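Local coordinates for protein L-methionine gamma-lyase (Fusobacterium nucleatum subsp. nucleatum, PDB 6LXU) that belongs to the Cys/Met metabolism family of pyridoxal-phosphate-dependent enzymes and carries its cofactor covalently linked to the chain, at residues Pro159-Leu164 with Asn188-Pro193; Gly312-Phe317 with Arg376-Leu381; Thr328-Leu333 with Thr347-Pro352; Lys334-Ala339 with Ile388-Gln393. One frame throughout, in Å; residues are numbered along the deposited sequence.

How the contacts relate
Contact 1 lies near the middle of the chain, where two loops follow neighbouring parallel strands, 151-157 and 183-187, of the seven-stranded sheet. The other three contacts come later in sequence and build the five-stranded sheet and its helices. Contact 2 pairs strands 314-319 and 374-378. Contact 3 sets helix 322-332 on strand 348-350, and contact 4 ties helix 384-396 to the turn leading into strand 337-338. The centres of contacts 1 and 2 are about 11 Å apart, and Asn161 and Arg376 bridge them. Contacts 3 and 4 are about 7 Å apart. Contacts 1 and 2 join the larger sheet's loops to the C-terminal sheet; contacts 3 and 4 pack helices against it. A nitrate sits between Arg376 and Gln350.

Contact 1. Residues Pro159-Leu164 with Asn188-Pro193; sequences PANPNL and NTFATP
Asn161 OD1 is met from two directions. Arg376 NH1 donates a hydrogen bond to it, and the edge of the Phe190 ring comes up to it, with OD1 3.5 Å from Phe190 CZ and close to the ring plane. Asn161 ND2 is 3.6 Å from the same CZ, so the oxygen-nitrogen end of the amide straddles that corner of the ring. The amide and ring planes stand 83° apart. Asn161 CG sits beside the backbone N (chi1 -66°), which turns the amide toward the ring.

Leu164 also works at the ring edge. Its CD2 lies near the ring plane, 3.7 Å from Phe190 CE2, and the two side chains cross at about a right angle. Pro159, which follows a cis peptide bond, comes in obliquely. Its carbonyl O is 3.6 Å from Phe190 CD2. Its ring atom CD packs 4.1 Å from Ala191 CB and lies near Phe190 CB.

Thr192 N bonds to Asn188 O at 2.9 Å within the second loop, and Thr189 OG1 is hydrogen-bonded to Asp187 of the preceding strand. Phe190 also touches Arg376. The contact joins two loops at the C-terminal ends of adjacent parallel strands, the place where the active site gathers in fold type I pyridoxal-phosphate enzymes.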
loop_
_atom_site.group_PDB
_atom_site.type_symbol
_atom_site.label_atom_id
_atom_site.label_comp_id
_atom_site.label_asym_id
_atom_site.label_seq_id
_atom_site.Cartn_x
_atom_site.Cartn_y
_atom_site.Cartn_z
ATOM N N PRO A 159 20.518 14.496 -21.989
ATOM C CA PRO A 159 20.905 13.600 -23.078
ATOM C C PRO A 159 19.711 12.827 -23.610
ATOM O O PRO A 159 18.744 12.627 -22.874
ATOM C CB PRO A 159 21.914 12.649 -22.410
ATOM C CG PRO A 159 22.334 13.327 -21.151
ATOM C CD PRO A 159 21.125 14.093 -20.713
ATOM N N ALA A 160 19.773 12.399 -24.869
ATOM C CA ALA A 160 18.627 11.706 -25.504
ATOM C C ALA A 160 19.073 10.466 -26.253
ATOM O O ALA A 160 20.128 10.510 -26.914
ATOM C CB ALA A 160 17.913 12.641 -26.466
ATOM N N ASN A 161 18.246 9.402 -26.192
ATOM C CA ASN A 161 18.453 8.075 -26.851
ATOM C C ASN A 161 18.641 8.246 -28.343
ATOM O O ASN A 161 18.147 9.227 -28.873
ATOM C CB ASN A 161 17.199 7.169 -26.729
ATOM C CG ASN A 161 16.869 6.738 -25.307
ATOM O OD1 ASN A 161 17.644 6.010 -24.663
ATOM N ND2 ASN A 161 15.657 7.093 -24.847
ATOM N N PRO A 162 19.299 7.314 -29.058
ATOM C CA PRO A 162 19.943 6.090 -28.532
ATOM C C PRO A 162 21.472 6.207 -28.335
ATOM O O PRO A 162 22.133 5.254 -27.873
ATOM C CB PRO A 162 19.653 5.094 -29.651
ATOM C CG PRO A 162 19.732 5.930 -30.898
ATOM C CD PRO A 162 19.213 7.291 -30.532
ATOM N N ASN A 163 22.004 7.365 -28.710
ATOM C CA ASN A 163 23.424 7.677 -28.680
ATOM C C ASN A 163 23.739 8.798 -27.681
ATOM O O ASN A 163 24.802 9.403 -27.753
ATOM C CB ASN A 163 23.912 8.075 -30.097
ATOM C CG ASN A 163 23.896 6.920 -31.109
ATOM O OD1 ASN A 163 23.831 5.741 -30.763
ATOM N ND2 ASN A 163 24.051 7.271 -32.385
ATOM N N LEU A 164 22.833 9.057 -26.735
ATOM C CA LEU A 164 23.043 10.072 -25.686
ATOM C C LEU A 164 23.443 11.434 -26.269
ATOM O O LEU A 164 24.393 12.094 -25.831
ATOM C CB LEU A 164 24.009 9.575 -24.607
ATOM C CG LEU A 164 23.449 8.334 -23.882
ATOM C CD1 LEU A 164 24.474 7.730 -22.942
ATOM C CD2 LEU A 164 22.163 8.620 -23.121
ATOM N N ASN A 188 13.795 16.363 -18.719
ATOM C CA ASN A 188 15.013 16.279 -17.911
ATOM C C ASN A 188 15.154 14.933 -17.191
ATOM O O ASN A 188 15.875 14.831 -16.199
ATOM C CB ASN A 188 15.025 17.438 -16.896
ATOM C CG ASN A 188 16.406 17.746 -16.331
ATOM O OD1 ASN A 188 17.404 17.659 -17.048
ATOM N ND2 ASN A 188 16.458 18.124 -15.047
ATOM N N THR A 189 14.486 13.902 -17.712
ATOM C CA THR A 189 14.464 12.580 -17.076
ATOM C C THR A 189 15.858 11.994 -16.852
ATOM O O THR A 189 16.195 11.591 -15.746
ATOM C CB THR A 189 13.620 11.596 -17.904
ATOM O OG1 THR A 189 12.260 12.049 -17.948
ATOM C CG2 THR A 189 13.633 10.206 -17.310
ATOM N N PHE A 190 16.651 11.906 -17.921
ATOM C CA PHE A 190 17.947 11.225 -17.835
ATOM C C PHE A 190 18.917 11.938 -16.913
ATOM O O PHE A 190 19.649 11.314 -16.151
ATOM C CB PHE A 190 18.611 11.131 -19.215
ATOM C CG PHE A 190 18.155 9.987 -20.086
ATOM C CD1 PHE A 190 16.927 9.330 -19.918
ATOM C CD2 PHE A 190 18.997 9.549 -21.096
ATOM C CE1 PHE A 190 16.549 8.286 -20.759
ATOM C CE2 PHE A 190 18.625 8.510 -21.942
ATOM C CZ PHE A 190 17.405 7.876 -21.764
ATOM N N ALA A 191 18.966 13.268 -17.026
ATOM C CA ALA A 191 19.944 14.041 -16.273
ATOM C C ALA A 191 19.550 14.190 -14.815
ATOM O O ALA A 191 20.399 14.093 -13.925
ATOM C CB ALA A 191 20.141 15.408 -16.902
ATOM N N THR A 192 18.261 14.443 -14.582
ATOM C CA THR A 192 17.698 14.709 -13.255
ATOM C C THR A 192 18.181 16.058 -12.724
ATOM O O THR A 192 19.197 16.584 -13.197
ATOM C CB THR A 192 18.017 13.624 -12.187
ATOM O OG1 THR A 192 19.284 13.900 -11.555
ATOM C CG2 THR A 192 18.006 12.206 -12.740
ATOM N N PRO A 193 17.509 16.598 -11.699
ATOM C CA PRO A 193 18.030 17.845 -11.113
ATOM C C PRO A 193 19.336 17.702 -10.347
ATOM O O PRO A 193 19.931 18.732 -9.990
ATOM C CB PRO A 193 16.896 18.328 -10.213
ATOM C CG PRO A 193 16.063 17.135 -9.968
ATOM C CD PRO A 193 16.167 16.271 -11.181
#

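Contact 2. Residues Gly312-Phe317 with Arg376-Leu381; sequences GAMISF and RLSVGL. With NO3 (nitrate ion), chain C.
One face of the Arg376 guanidinium is covered by Met314 CE, which lies 3.4 Å from Arg376 NE and is offset toward the rim. The Met314 chain bends at both chi2 and chi3 (-58° and -59°), and this curls the methyl over the flat group. At the guanidinium edge, near its plane, sits a nitrate. Arg376 NH2 gives it a weak hydrogen bond, 3.1 Å to O1, while NH1 turns to Asn161. The Phe317 ring is met at its edge by Leu377, with CE1 4.3 Å from Leu377 CB.

The backbones form an antiparallel ladder. Ile315 and Leu377 are a hydrogen-bonded pair: Ile315 N reaches Leu377 O at 3.0 Å and Leu377 N reaches Ile315 O at 2.8 Å. Val379 N continues the ladder to Ala313 O at 3.0 Å. Met314 faces Ser378 and Ser316 faces Arg376 in non-hydrogen-bonded pairs. On the face of Ile315 and Leu377 the contact is apolar, and further along Ile315 CD1 packs 3.7 Å from Val379 CG2. Ser378 OG and a water are 2.8 Å apart; the water donates to Val379 O. Gly343 N is a further partner of Ser378 OG.

Ser341 N and Gln350 NE2 also hydrogen-bond to the nitrate, which probably comes from the crystallisation liquor. The arrangement is an antiparallel pair within the C-terminal sheet of fold type I, and the nitrate is consistent with an anion-binding pocket on its Arg376 face.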
loop_
_atom_site.group_PDB
_atom_site.type_symbol
_atom_site.label_atom_id
_atom_site.label_comp_id
_atom_site.label_asym_id
_atom_site.label_seq_id
_atom_site.Cartn_x
_atom_site.Cartn_y
_atom_site.Cartn_z
ATOM N N GLY A 312 26.072 11.473 -16.054
ATOM C CA GLY A 312 24.966 10.539 -16.065
ATOM C C GLY A 312 25.327 9.100 -15.841
ATOM O O GLY A 312 26.496 8.726 -15.722
ATOM N N ALA A 313 24.285 8.282 -15.755
ATOM C CA ALA A 313 24.454 6.867 -15.493
ATOM C C ALA A 313 23.875 5.989 -16.589
ATOM O O ALA A 313 23.752 4.775 -16.414
ATOM C CB ALA A 313 23.882 6.536 -14.134
ATOM N N MET A 314 23.548 6.601 -17.733
ATOM C CA MET A 314 23.214 5.863 -18.945
ATOM C C MET A 314 24.466 5.737 -19.794
ATOM O O MET A 314 25.254 6.696 -19.907
ATOM C CB MET A 314 22.134 6.583 -19.731
ATOM C CG MET A 314 20.803 6.642 -18.998
ATOM S SD MET A 314 20.097 5.047 -18.551
ATOM C CE MET A 314 19.932 4.230 -20.136
ATOM N N ILE A 315 24.658 4.564 -20.379
ATOM C CA ILE A 315 25.788 4.318 -21.296
ATOM C C ILE A 315 25.227 3.528 -22.452
ATOM O O ILE A 315 24.536 2.525 -22.224
ATOM C CB ILE A 315 26.901 3.471 -20.656
ATOM C CG1 ILE A 315 27.365 4.045 -19.310
ATOM C CG2 ILE A 315 28.073 3.354 -21.634
ATOM C CD1 ILE A 315 28.226 3.095 -18.511
ATOM N N SER A 316 25.526 3.919 -23.685
ATOM C CA SER A 316 25.297 3.000 -24.799
ATOM C C SER A 316 26.631 2.651 -25.422
ATOM O O SER A 316 27.608 3.388 -25.299
ATOM C CB SER A 316 24.349 3.564 -25.835
ATOM O OG SER A 316 23.077 3.759 -25.257
ATOM N N PHE A 317 26.688 1.503 -26.071
ATOM C CA PHE A 317 27.949 1.095 -26.676
ATOM C C PHE A 317 27.672 0.171 -27.837
ATOM O O PHE A 317 26.648 -0.501 -27.891
ATOM C CB PHE A 317 28.907 0.471 -25.647
ATOM C CG PHE A 317 28.357 -0.725 -24.907
ATOM C CD1 PHE A 317 27.579 -0.572 -23.754
ATOM C CD2 PHE A 317 28.664 -2.014 -25.324
ATOM C CE1 PHE A 317 27.105 -1.681 -23.067
ATOM C CE2 PHE A 317 28.194 -3.124 -24.641
ATOM C CZ PHE A 317 27.409 -2.957 -23.507
ATOM N N ARG A 376 22.240 -0.682 -24.774
ATOM C CA ARG A 376 21.946 0.410 -23.833
ATOM C C ARG A 376 21.958 -0.122 -22.402
ATOM O O ARG A 376 21.250 -1.084 -22.086
ATOM C CB ARG A 376 20.590 1.044 -24.118
ATOM C CG ARG A 376 20.454 2.401 -23.450
ATOM C CD ARG A 376 19.071 2.990 -23.545
ATOM N NE ARG A 376 18.246 2.486 -22.464
ATOM C CZ ARG A 376 17.152 3.076 -21.984
ATOM N NH1 ARG A 376 16.704 4.226 -22.512
ATOM N NH2 ARG A 376 16.498 2.519 -20.974
ATOM N N LEU A 377 22.771 0.501 -21.561
ATOM C CA LEU A 377 22.957 0.089 -20.182
ATOM C C LEU A 377 22.514 1.202 -19.230
ATOM O O LEU A 377 23.004 2.338 -19.303
ATOM C CB LEU A 377 24.434 -0.223 -19.969
ATOM C CG LEU A 377 24.846 -0.755 -18.607
ATOM C CD1 LEU A 377 24.279 -2.137 -18.372
ATOM C CD2 LEU A 377 26.364 -0.793 -18.497
ATOM N N SER A 378 21.574 0.871 -18.335
ATOM C CA SER A 378 21.207 1.738 -17.205
ATOM C C SER A 378 21.978 1.238 -15.993
ATOM O O SER A 378 21.658 0.175 -15.439
ATOM C CB SER A 378 19.711 1.663 -16.947
ATOM O OG SER A 378 19.375 2.364 -15.753
ATOM N N VAL A 379 23.015 1.956 -15.607
ATOM C CA VAL A 379 23.874 1.506 -14.530
ATOM C C VAL A 379 23.152 1.667 -13.184
ATOM O O VAL A 379 22.674 2.760 -12.860
ATOM C CB VAL A 379 25.191 2.305 -14.523
ATOM C CG1 VAL A 379 26.068 1.941 -13.332
ATOM C CG2 VAL A 379 25.955 2.095 -15.833
ATOM N N GLY A 380 23.096 0.575 -12.423
ATOM C CA GLY A 380 22.464 0.562 -11.111
ATOM C C GLY A 380 23.433 0.845 -9.986
ATOM O O GLY A 380 24.482 1.465 -10.180
ATOM N N LEU A 381 23.048 0.386 -8.793
ATOM C CA LEU A 381 23.742 0.697 -7.539
ATOM C C LEU A 381 24.527 -0.479 -6.971
ATOM O O LEU A 381 25.083 -0.377 -5.889
ATOM C CB LEU A 381 22.725 1.192 -6.504
ATOM C CG LEU A 381 21.880 2.389 -6.924
ATOM C CD1 LEU A 381 20.910 2.780 -5.823
ATOM C CD2 LEU A 381 22.744 3.570 -7.321
HETATM N N NO3 C . 13.387 2.956 -21.994
HETATM O O1 NO3 C . 13.549 3.405 -20.871
HETATM O O2 NO3 C . 13.222 3.753 -22.962
HETATM O O3 NO3 C . 13.388 1.706 -22.187
HETATM O O HOH W 1 20.910 4.322 -14.466
#

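Contact 3. Residues Thr328-Leu333 with Thr347-Pro352; sequences TLLNNL and TLIQHP. With NO3 (nitrate ion), chain C.
This contact is a helix-on-sheet packing in the C-terminal part of the fold. The last turn of helix 322-332, with Leu330 and the following Leu333, presses on strand 348-350 through Ile349. Ile349 CD1 is the meeting point: it lies 3.6 Å from Leu333 CD1 and 3.8 Å from Leu330 CD1. Leu333 crosses Ile349 at about a right angle, whereas Leu330 comes in at a slant. Ile349 has CG1 opposite the backbone N (chi1 -165°). With chi2 also extended (173°), this carries CD1 toward the helix, where it rests against both leucines. Its CG2 takes the crowded position and lies 4.0 Å from Leu330 CG.

The other branch of Leu330 reaches further along the strand. Its CD2 packs 3.7 Å from His351 CB and lies against the backbone N of the same residue. The imidazole turns away from the helix and is held at both nitrogens, ND1 by Ser354 OG and NE2 by Asp372 O. Gln350 points to the other side of the strand. There NE2 is 3.2 Å from nitrate O3, a bond that rests on one of two conformers and is therefore less certain.

Within segment 328-333, Asn332 ND2 donates to Thr328 O at 2.8 Å, nearly straight at 172° and in the plane of its own amide. Asn331, nearby, binds Ala43 and Glu44 of the third subunit. The contact is mainly aliphatic, with one leucine methyl also resting on the strand backbone at Gln350-His351. Holding helix to strand here probably rests on shape and burial.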
loop_
_atom_site.group_PDB
_atom_site.type_symbol
_atom_site.label_atom_id
_atom_site.label_comp_id
_atom_site.label_asym_id
_atom_site.label_seq_id
_atom_site.Cartn_x
_atom_site.Cartn_y
_atom_site.Cartn_z
ATOM N N THR A 328 24.205 -12.551 -27.690
ATOM C CA THR A 328 25.075 -13.416 -26.921
ATOM C C THR A 328 25.501 -12.760 -25.603
ATOM O O THR A 328 25.480 -13.413 -24.565
ATOM C CB THR A 328 26.299 -13.859 -27.748
ATOM O OG1 THR A 328 25.840 -14.669 -28.840
ATOM C CG2 THR A 328 27.280 -14.660 -26.904
ATOM N N LEU A 329 25.903 -11.491 -25.661
ATOM C CA LEU A 329 26.249 -10.767 -24.446
ATOM C C LEU A 329 25.087 -10.803 -23.453
ATOM O O LEU A 329 25.237 -11.277 -22.329
ATOM C CB LEU A 329 26.609 -9.303 -24.742
ATOM C CG LEU A 329 26.838 -8.433 -23.493
ATOM C CD1 LEU A 329 27.983 -8.964 -22.654
ATOM C CD2 LEU A 329 27.063 -6.979 -23.869
ATOM N N LEU A 330 23.929 -10.318 -23.886
ATOM C CA LEU A 330 22.803 -10.185 -22.959
ATOM C C LEU A 330 22.339 -11.519 -22.424
ATOM O O LEU A 330 22.048 -11.643 -21.233
ATOM C CB LEU A 330 21.641 -9.440 -23.588
ATOM C CG LEU A 330 21.703 -7.928 -23.378
ATOM C CD1 LEU A 330 22.918 -7.274 -24.026
ATOM C CD2 LEU A 330 20.437 -7.293 -23.905
ATOM N N ASN A 331 22.295 -12.538 -23.284
ATOM C CA ASN A 331 21.826 -13.863 -22.858
ATOM C C ASN A 331 22.730 -14.551 -21.838
ATOM O O ASN A 331 22.294 -15.492 -21.171
ATOM C CB ASN A 331 21.589 -14.764 -24.069
ATOM C CG ASN A 331 20.384 -14.337 -24.876
ATOM O OD1 ASN A 331 19.554 -13.554 -24.409
ATOM N ND2 ASN A 331 20.286 -14.826 -26.103
ATOM N N ASN A 332 23.971 -14.091 -21.703
ATOM C CA ASN A 332 24.916 -14.639 -20.731
ATOM C C ASN A 332 25.048 -13.851 -19.433
ATOM O O ASN A 332 25.746 -14.294 -18.522
ATOM C CB ASN A 332 26.290 -14.799 -21.386
ATOM C CG ASN A 332 26.373 -16.048 -22.218
ATOM O OD1 ASN A 332 26.579 -17.132 -21.677
ATOM N ND2 ASN A 332 26.199 -15.913 -23.525
ATOM N N LEU A 333 24.399 -12.686 -19.341
ATOM C CA LEU A 333 24.523 -11.867 -18.125
ATOM C C LEU A 333 23.699 -12.455 -16.993
ATOM O O LEU A 333 22.600 -12.960 -17.216
ATOM C CB LEU A 333 24.138 -10.415 -18.398
ATOM C CG LEU A 333 25.038 -9.715 -19.427
ATOM C CD1 LEU A 333 24.490 -8.341 -19.796
ATOM C CD2 LEU A 333 26.467 -9.619 -18.931
ATOM N N THR A 347 20.850 -2.770 -12.122
ATOM C CA THR A 347 21.359 -2.483 -13.465
ATOM C C THR A 347 20.451 -3.141 -14.500
ATOM O O THR A 347 20.127 -4.331 -14.372
ATOM C CB THR A 347 22.805 -2.976 -13.606
ATOM O OG1 THR A 347 23.647 -2.193 -12.766
ATOM C CG2 THR A 347 23.323 -2.849 -15.014
ATOM N N LEU A 348 20.052 -2.368 -15.509
ATOM C CA LEU A 348 19.201 -2.861 -16.591
ATOM C C LEU A 348 19.945 -2.732 -17.909
ATOM O O LEU A 348 20.759 -1.826 -18.091
ATOM C CB LEU A 348 17.898 -2.070 -16.670
ATOM C CG LEU A 348 17.060 -1.959 -15.405
ATOM C CD1 LEU A 348 15.809 -1.157 -15.671
ATOM C CD2 LEU A 348 16.713 -3.329 -14.831
ATOM N N ILE A 349 19.613 -3.611 -18.841
ATOM C CA ILE A 349 20.305 -3.627 -20.132
ATOM C C ILE A 349 19.343 -4.064 -21.225
ATOM O O ILE A 349 18.440 -4.883 -20.991
ATOM C CB ILE A 349 21.562 -4.513 -20.045
ATOM C CG1 ILE A 349 22.526 -4.280 -21.220
ATOM C CG2 ILE A 349 21.213 -5.984 -19.902
ATOM C CD1 ILE A 349 23.842 -5.007 -21.069
ATOM N N GLN A 350 19.516 -3.501 -22.423
ATOM C CA GLN A 350 18.711 -3.861 -23.582
ATOM C C GLN A 350 19.554 -3.787 -24.851
ATOM O O GLN A 350 20.498 -2.997 -24.926
ATOM C CB GLN A 350 17.497 -2.939 -23.704
ATOM C CG GLN A 350 17.785 -1.455 -23.624
ATOM C CD GLN A 350 16.539 -0.643 -23.890
ATOM O OE1 GLN A 350 16.235 -0.337 -25.034
ATOM N NE2 GLN A 350 15.806 -0.295 -22.833
ATOM N N HIS A 351 19.168 -4.580 -25.846
ATOM C CA HIS A 351 19.802 -4.624 -27.164
ATOM C C HIS A 351 18.693 -4.269 -28.142
ATOM O O HIS A 351 17.920 -5.149 -28.533
ATOM C CB HIS A 351 20.363 -6.023 -27.402
ATOM C CG HIS A 351 20.925 -6.227 -28.773
ATOM N ND1 HIS A 351 20.565 -7.292 -29.571
ATOM C CD2 HIS A 351 21.835 -5.511 -29.472
ATOM C CE1 HIS A 351 21.239 -7.219 -30.707
ATOM N NE2 HIS A 351 22.010 -6.148 -30.675
ATOM N N PRO A 352 18.558 -2.976 -28.491
ATOM C CA PRO A 352 17.362 -2.581 -29.236
ATOM C C PRO A 352 17.113 -3.353 -30.536
ATOM O O PRO A 352 15.951 -3.646 -30.858
ATOM C CB PRO A 352 17.588 -1.099 -29.507
ATOM C CG PRO A 352 18.450 -0.638 -28.399
ATOM C CD PRO A 352 19.301 -1.798 -28.000
HETATM N N NO3 C . 13.387 2.956 -21.994
HETATM O O1 NO3 C . 13.549 3.405 -20.871
HETATM O O2 NO3 C . 13.222 3.753 -22.962
HETATM O O3 NO3 C . 13.388 1.706 -22.187
#

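Contact 4. Residues Lys334-Ala339 with Ile388-Gln393; sequences KLCSLA and IADLEQ
Hydrogen bonds dominate, and all of those that cross the contact end on the carboxylate of Asp390. Lys334 N reaches OD1 at 2.9 Å, almost straight at 175°, and uses the syn lone pair of that oxygen. Leu335 N donates to Asp390 OD2 at 2.9 Å from well above the carboxylate plane. Cys336 N donates to the same OD2 at 3.0 Å, nearly in line with the C-O bond. The two amides approach OD2 from the same face. Within the helix, Gln393 NE2 adds a bond of 3.1 Å to Asp390 OD1, also from out of the plane. Four N-H groups therefore grip one buried carboxylate and would fix its rotation. The donors would also probably favour its charged form. Asp390 CG lies opposite the backbone N (chi1 -170°), and this extends the group from the helix to the loop.

Packing is slighter. Leu335 CB rests close on the carboxylate, 3.4 Å from Asp390 OD2. The apolar part is Cys336 SG, 4.2 Å from Leu391 CD2.

The charged ends stay apart: Lys334 NZ is 6.3 Å from Asp390 OD1 and bonds to Asn332 O. Gln393 NE2 bonds to that carbonyl too, so Asn332, just before this turn, is tied in as well.

Leu338 makes backbone hydrogen bonds to the third subunit. The arrangement is a helix side chain collecting successive loop N-H groups, and it fastens helix 384-396 to the turn leading into strand 337-338, the outermost strand of the C-terminal sheet within this chain.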
loop_
_atom_site.group_PDB
_atom_site.type_symbol
_atom_site.label_atom_id
_atom_site.label_comp_id
_atom_site.label_asym_id
_atom_site.label_seq_id
_atom_site.Cartn_x
_atom_site.Cartn_y
_atom_site.Cartn_z
ATOM N N LYS A 334 24.271 -12.412 -15.796
ATOM C CA LYS A 334 23.658 -12.964 -14.585
ATOM C C LYS A 334 23.252 -11.922 -13.547
ATOM O O LYS A 334 22.417 -12.222 -12.686
ATOM C CB LYS A 334 24.612 -13.964 -13.927
ATOM C CG LYS A 334 25.091 -15.102 -14.826
ATOM C CD LYS A 334 23.934 -15.896 -15.408
ATOM C CE LYS A 334 24.381 -17.199 -16.059
ATOM N NZ LYS A 334 25.176 -16.965 -17.292
ATOM N N LEU A 335 23.820 -10.725 -13.617
ATOM C CA LEU A 335 23.532 -9.670 -12.651
ATOM C C LEU A 335 22.685 -8.585 -13.308
ATOM O O LEU A 335 21.628 -8.218 -12.778
ATOM C CB LEU A 335 24.829 -9.101 -12.077
ATOM C CG LEU A 335 24.670 -8.061 -10.966
ATOM C CD1 LEU A 335 23.903 -8.647 -9.791
ATOM C CD2 LEU A 335 26.033 -7.543 -10.534
ATOM N N CYS A 336 23.133 -8.075 -14.454
ATOM C CA CYS A 336 22.358 -7.118 -15.226
ATOM C C CYS A 336 21.063 -7.777 -15.670
ATOM O O CYS A 336 21.077 -8.941 -16.096
ATOM C CB CYS A 336 23.137 -6.714 -16.469
ATOM S SG CYS A 336 24.778 -6.006 -16.181
ATOM N N SER A 337 19.953 -7.043 -15.605
ATOM C CA SER A 337 18.640 -7.588 -15.959
ATOM C C SER A 337 18.199 -7.094 -17.318
ATOM O O SER A 337 18.343 -5.915 -17.636
ATOM C CB SER A 337 17.606 -7.181 -14.913
ATOM O OG SER A 337 17.896 -7.744 -13.634
ATOM N N LEU A 338 17.606 -8.001 -18.096
ATOM C CA LEU A 338 17.135 -7.705 -19.444
ATOM C C LEU A 338 15.742 -7.089 -19.331
ATOM O O LEU A 338 14.796 -7.786 -18.971
ATOM C CB LEU A 338 17.094 -8.989 -20.284
ATOM C CG LEU A 338 18.334 -9.890 -20.249
ATOM C CD1 LEU A 338 18.215 -11.028 -21.257
ATOM C CD2 LEU A 338 19.570 -9.049 -20.505
ATOM N N ALA A 339 15.619 -5.793 -19.617
ATOM C CA ALA A 339 14.347 -5.088 -19.392
ATOM C C ALA A 339 14.418 -3.733 -20.014
ATOM O O ALA A 339 15.513 -3.211 -20.218
ATOM C CB ALA A 339 14.073 -4.928 -17.902
ATOM N N ILE A 388 30.966 -5.000 -13.411
ATOM C CA ILE A 388 32.048 -5.208 -14.377
ATOM C C ILE A 388 32.366 -6.689 -14.554
ATOM O O ILE A 388 32.557 -7.131 -15.690
ATOM C CB ILE A 388 33.282 -4.356 -14.029
ATOM C CG1 ILE A 388 32.947 -2.882 -14.301
ATOM C CG2 ILE A 388 34.493 -4.786 -14.866
ATOM C CD1 ILE A 388 33.990 -1.868 -13.877
ATOM N N ALA A 389 32.402 -7.462 -13.476
ATOM C CA ALA A 389 32.661 -8.900 -13.617
ATOM C C ALA A 389 31.597 -9.569 -14.475
ATOM O O ALA A 389 31.906 -10.450 -15.299
ATOM C CB ALA A 389 32.764 -9.561 -12.253
ATOM N N ASP A 390 30.342 -9.157 -14.311
ATOM C CA ASP A 390 29.264 -9.713 -15.106
ATOM C C ASP A 390 29.426 -9.349 -16.583
ATOM O O ASP A 390 29.337 -10.216 -17.444
ATOM C CB ASP A 390 27.904 -9.232 -14.563
ATOM C CG ASP A 390 26.725 -9.944 -15.174
ATOM O OD1 ASP A 390 26.817 -11.180 -15.405
ATOM O OD2 ASP A 390 25.668 -9.293 -15.371
ATOM N N LEU A 391 29.639 -8.074 -16.874
ATOM C CA LEU A 391 29.881 -7.662 -18.261
ATOM C C LEU A 391 31.104 -8.364 -18.855
ATOM O O LEU A 391 31.059 -8.807 -20.009
ATOM C CB LEU A 391 30.059 -6.155 -18.342
ATOM C CG LEU A 391 28.828 -5.310 -17.992
ATOM C CD1 LEU A 391 29.212 -3.852 -17.821
ATOM C CD2 LEU A 391 27.742 -5.463 -19.040
ATOM N N GLU A 392 32.174 -8.468 -18.075
ATOM C CA GLU A 392 33.406 -9.105 -18.552
ATOM C C GLU A 392 33.167 -10.557 -18.937
ATOM O O GLU A 392 33.582 -10.969 -20.036
ATOM C CB GLU A 392 34.512 -8.987 -17.504
ATOM C CG GLU A 392 35.821 -9.717 -17.823
ATOM C CD GLU A 392 36.468 -9.319 -19.132
ATOM O OE1 GLU A 392 36.170 -8.233 -19.685
ATOM O OE2 GLU A 392 37.299 -10.120 -19.626
ATOM N N GLN A 393 32.511 -11.342 -18.082
ATOM C CA GLN A 393 32.260 -12.748 -18.419
ATOM C C GLN A 393 31.322 -12.881 -19.610
ATOM O O GLN A 393 31.504 -13.773 -20.439
ATOM C CB GLN A 393 31.817 -13.582 -17.205
ATOM C CG GLN A 393 30.437 -13.266 -16.627
ATOM C CD GLN A 393 29.280 -13.841 -17.417
ATOM O OE1 GLN A 393 29.415 -14.851 -18.123
ATOM N NE2 GLN A 393 28.120 -13.204 -17.306
#